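Local coordinates for protein carbohydrate deacetylase (Enterococcus faecalis, PDB 2I5I) that probably removes acetyl groups from acetylated carbohydrates as a magnesium-dependent, homodimeric hydrolase of the YdjC family, a step in oligosaccharide breakdown, at residues A[42-45]-A[46-49]; A[114-117]-A[118-121]. All blocks are in the same frame, centred on the assembly; numbering follows the deposited sequence.

Contact 1 lies at the N-terminal end of helix 45-55 and contact 2 at the C-terminal end of the neighbouring helix 103-117. Their centres lie about 11 Å apart, and they touch where the rings of Phe45 and Phe117 meet and where Leu46 and Met49 rest on Ser120. Contact 1 is only partly buried, with waters at its backbone and Glu47 turned to an arginine of a second subunit; contact 2 is largely buried and packs against a third. The chemistry follows the helix ends: water takes up backbone N-H groups at the first, whereas a serine hydroxyl donates a second bond to a backbone carbonyl at the second.

Contact 1: A[42-45]-A[46-49]; sequences SPYF and LEAM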
loop_
_atom_site.group_PDB
_atom_site.type_symbol
_atom_site.label_atom_id
_atom_site.label_comp_id
_atom_site.label_asym_id
_atom_site.label_seq_id
_atom_site.Cartn_x
_atom_site.Cartn_y
_atom_site.Cartn_z
ATOM N N SER A 42 -24.472 8.981 1.747
ATOM C CA SER A 42 -23.680 9.979 1.030
ATOM C C SER A 42 -22.954 9.420 -0.175
ATOM O O SER A 42 -22.344 8.361 -0.175
ATOM C CB SER A 42 -22.643 10.563 2.002
ATOM O OG SER A 42 -22.035 11.704 1.413
ATOM N N PRO A 43 -22.962 10.129 -1.300
ATOM C CA PRO A 43 -22.304 9.522 -2.479
ATOM C C PRO A 43 -20.798 9.356 -2.289
ATOM O O PRO A 43 -20.162 8.532 -2.944
ATOM C CB PRO A 43 -22.622 10.513 -3.589
ATOM C CG PRO A 43 -23.014 11.773 -2.928
ATOM C CD PRO A 43 -23.544 11.436 -1.554
ATOM N N TYR A 44 -20.205 10.113 -1.382
ATOM C CA TYR A 44 -18.793 10.064 -1.033
ATOM C C TYR A 44 -18.456 8.961 -0.044
ATOM O O TYR A 44 -17.305 8.853 0.387
ATOM C CB TYR A 44 -18.377 11.411 -0.406
ATOM C CG TYR A 44 -18.740 12.572 -1.286
ATOM C CD1 TYR A 44 -17.983 12.798 -2.440
ATOM C CD2 TYR A 44 -19.794 13.424 -1.004
ATOM C CE1 TYR A 44 -18.282 13.846 -3.270
ATOM C CE2 TYR A 44 -20.085 14.476 -1.852
ATOM C CZ TYR A 44 -19.327 14.684 -2.978
ATOM O OH TYR A 44 -19.608 15.720 -3.838
ATOM N N PHE A 45 -19.428 8.134 0.351
ATOM C CA PHE A 45 -19.130 7.152 1.399
ATOM C C PHE A 45 -17.996 6.186 1.098
ATOM O O PHE A 45 -17.097 5.996 1.907
ATOM C CB PHE A 45 -20.384 6.318 1.690
ATOM C CG PHE A 45 -20.150 5.094 2.550
ATOM C CD1 PHE A 45 -19.857 5.221 3.896
ATOM C CD2 PHE A 45 -20.231 3.842 1.986
ATOM C CE1 PHE A 45 -19.638 4.087 4.676
ATOM C CE2 PHE A 45 -20.038 2.700 2.746
ATOM C CZ PHE A 45 -19.757 2.853 4.095
ATOM N N LEU A 46 -18.059 5.522 -0.062
ATOM C CA LEU A 46 -17.079 4.499 -0.378
ATOM C C LEU A 46 -15.710 5.117 -0.548
ATOM O O LEU A 46 -14.686 4.577 -0.098
ATOM C CB LEU A 46 -17.564 3.692 -1.593
ATOM C CG LEU A 46 -18.645 2.645 -1.355
ATOM C CD1 LEU A 46 -18.943 1.868 -2.640
ATOM C CD2 LEU A 46 -18.283 1.633 -0.282
ATOM N N GLU A 47 -15.642 6.288 -1.153
ATOM C CA GLU A 47 -14.343 6.985 -1.232
ATOM C C GLU A 47 -13.767 7.257 0.139
ATOM O O GLU A 47 -12.580 7.083 0.444
ATOM C CB GLU A 47 -14.518 8.296 -2.005
ATOM C CG GLU A 47 -14.863 8.066 -3.467
ATOM C CD GLU A 47 -15.346 9.324 -4.156
ATOM O OE1 GLU A 47 -15.447 10.364 -3.484
ATOM O OE2 GLU A 47 -15.617 9.247 -5.375
ATOM N N ALA A 48 -14.625 7.714 1.048
ATOM C CA ALA A 48 -14.200 7.965 2.416
ATOM C C ALA A 48 -13.650 6.709 3.063
ATOM O O ALA A 48 -12.629 6.675 3.763
ATOM C CB ALA A 48 -15.377 8.529 3.210
HETATM N N MSE A 49 -14.337 5.580 2.834
HETATM C CA MSE A 49 -13.900 4.352 3.479
HETATM C C MSE A 49 -12.571 3.890 2.897
HETATM O O MSE A 49 -11.704 3.377 3.601
HETATM C CB MSE A 49 -15.025 3.306 3.341
HETATM C CG MSE A 49 -16.283 3.729 4.093
HETATM SE SE MSE A 49 -16.117 3.774 5.891
HETATM C CE MSE A 49 -15.659 2.071 6.213
HETATM O O HOH W 1 -17.795 7.262 -2.984
HETATM O O HOH W 2 -20.503 5.908 -1.941
#
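A type I turn from Ser42 to Phe45 leads directly into helix 45-55, and the first i to i+4 bonds run from Ala48 N to Tyr44 O (3.0 Å, N-H...O 161°) and from Met49 N to Phe45 O (2.9 Å). The side chain of Phe45 carries the apolar part. Its CG stands anti to the backbone N (chi1 168°), which swings the ring to the side of the first turn where Met49 CG lies over one face, 3.8 Å from the ring centroid and displaced toward the rim, in a CH-pi contact. Bent at chi2 and chi3, the selenomethionine chain carries SE past the same ring at an oblique angle, 3.7 Å from Phe45 CE1. Leu46 CD2 adds an apolar contact with Phe45 CE2 at 3.7 Å. On the more polar side, Glu47 OE1 reaches the edge of the Tyr44 ring in its plane, 3.7 Å from CD1, with carboxylate and ring planes turned 53° apart. The same oxygen forms a salt bridge with Arg30 of the second subunit, which also packs on Tyr44, so this pair belongs to a subunit interface. Two waters accept from N-H groups of the first turn, one from Leu46 N and the other from Glu47 N at 3.0 Å, and both donate to Pro43 O. Ser42 OG is hydrogen-bonded to Gly15 O, tying the loop to the chain just ahead of helix 18-29. A type I turn running into the N-terminal turn of helix 45-55, with a Met-aromatic i to i+4 pair, thus joins this helix to strand 35-38 of the parallel sheet.

Contact 2: A[114-117]-A[118-121]; sequences IISF and MKSG
Helix 103-117 ends here in successive i to i+3, 3-10-like turns, with Lys119 N bonded to Ser116 O and Ser120 N to Phe117 O, and the chain passes into the loop before strand 127-129. One regular i to i+4 bond remains, from Met118 N to Ile114 O (3.2 Å, N-H...O 151°). Lys119 N approaches Ser116 O at 3.1 Å from above the carbonyl plane and keeps a weak, bent bond to Ile115 O. Gly121 N is bonded to Met118 O, one more i to i+3 turn. Phe117 O is gripped twice by one residue: Ser120 N donates to it from above the carbonyl plane (2.9 Å), and Ser120 OG donates to it at 2.8 Å, tilted about 20° from the plane. With chi1 at 80°, OG sits between its own backbone N and carbonyl carbon, facing back to the helix end; it is also hydrogen-bonded to Arg122 N, which fixes its rotation further. The Phe117 ring packs on Val63 and Ile61 of strand 60-65 and on Met49 of helix 45-55. The Met118 chain, a selenomethionine bent at chi3, brings CE to 4.4 Å from Ile114 CG2, a loose apolar contact. Lys119 extends back along the helix, its CB 3.2 Å from Ser116 O. At the far end of that chain a water accepts from Lys119 NZ and donates to Ser116 OG at 2.6 Å, while OG is also hydrogen-bonded to Ala112 O.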
loop_
_atom_site.group_PDB
_atom_site.type_symbol
_atom_site.label_atom_id
_atom_site.label_comp_id
_atom_site.label_asym_id
_atom_site.label_seq_id
_atom_site.Cartn_x
_atom_site.Cartn_y
_atom_site.Cartn_z
ATOM N N ILE A 114 -27.467 -0.081 6.756
ATOM C CA ILE A 114 -26.419 -0.888 7.384
ATOM C C ILE A 114 -25.817 -1.804 6.344
ATOM O O ILE A 114 -24.599 -1.940 6.264
ATOM C CB ILE A 114 -26.960 -1.682 8.586
ATOM C CG1 ILE A 114 -27.291 -0.771 9.763
ATOM C CG2 ILE A 114 -26.004 -2.798 8.962
ATOM C CD1 ILE A 114 -28.114 -1.432 10.854
ATOM N N ILE A 115 -26.679 -2.420 5.532
ATOM C CA ILE A 115 -26.177 -3.279 4.456
ATOM C C ILE A 115 -25.308 -2.489 3.478
ATOM O O ILE A 115 -24.298 -2.989 2.991
ATOM C CB ILE A 115 -27.339 -3.943 3.719
ATOM C CG1 ILE A 115 -27.947 -5.058 4.609
ATOM C CG2 ILE A 115 -26.981 -4.472 2.364
ATOM C CD1 ILE A 115 -29.378 -4.702 4.898
ATOM N N SER A 116 -25.703 -1.251 3.229
ATOM C CA SER A 116 -24.979 -0.359 2.342
ATOM C C SER A 116 -23.590 -0.057 2.921
ATOM O O SER A 116 -22.640 -0.093 2.152
ATOM C CB SER A 116 -25.741 0.925 2.079
ATOM O OG SER A 116 -26.956 0.641 1.408
ATOM N N PHE A 117 -23.497 0.222 4.212
ATOM C CA PHE A 117 -22.194 0.384 4.841
ATOM C C PHE A 117 -21.302 -0.806 4.502
ATOM O O PHE A 117 -20.118 -0.626 4.183
ATOM C CB PHE A 117 -22.321 0.505 6.358
ATOM C CG PHE A 117 -21.057 0.764 7.152
ATOM C CD1 PHE A 117 -20.111 -0.173 7.482
ATOM C CD2 PHE A 117 -20.814 2.069 7.577
ATOM C CE1 PHE A 117 -18.940 0.104 8.163
ATOM C CE2 PHE A 117 -19.663 2.384 8.272
ATOM C CZ PHE A 117 -18.725 1.415 8.564
HETATM N N MSE A 118 -21.860 -2.005 4.669
HETATM C CA MSE A 118 -21.001 -3.193 4.575
HETATM C C MSE A 118 -20.555 -3.461 3.140
HETATM O O MSE A 118 -19.709 -4.325 2.912
HETATM C CB MSE A 118 -21.667 -4.419 5.242
HETATM C CG MSE A 118 -21.631 -4.240 6.761
HETATM SE SE MSE A 118 -22.332 -5.561 7.796
HETATM C CE MSE A 118 -23.762 -5.972 6.870
ATOM N N LYS A 119 -21.052 -2.725 2.160
ATOM C CA LYS A 119 -20.515 -2.766 0.794
ATOM C C LYS A 119 -19.079 -2.236 0.766
ATOM O O LYS A 119 -18.335 -2.494 -0.188
ATOM C CB LYS A 119 -21.419 -1.990 -0.163
ATOM C CG LYS A 119 -22.754 -2.692 -0.409
ATOM C CD LYS A 119 -23.620 -2.003 -1.451
ATOM C CE LYS A 119 -25.087 -2.310 -1.179
ATOM N NZ LYS A 119 -25.991 -1.611 -2.133
ATOM N N SER A 120 -18.671 -1.548 1.823
ATOM C CA SER A 120 -17.293 -1.110 2.009
ATOM C C SER A 120 -16.340 -2.261 2.304
ATOM O O SER A 120 -15.122 -2.083 2.445
ATOM C CB SER A 120 -17.305 -0.096 3.154
ATOM O OG SER A 120 -17.337 -0.750 4.410
ATOM N N GLY A 121 -16.881 -3.469 2.448
ATOM C CA GLY A 121 -16.184 -4.649 2.900
ATOM C C GLY A 121 -15.924 -4.739 4.386
ATOM O O GLY A 121 -15.261 -5.672 4.864
HETATM O O HOH W 3 -26.479 0.648 -1.183
#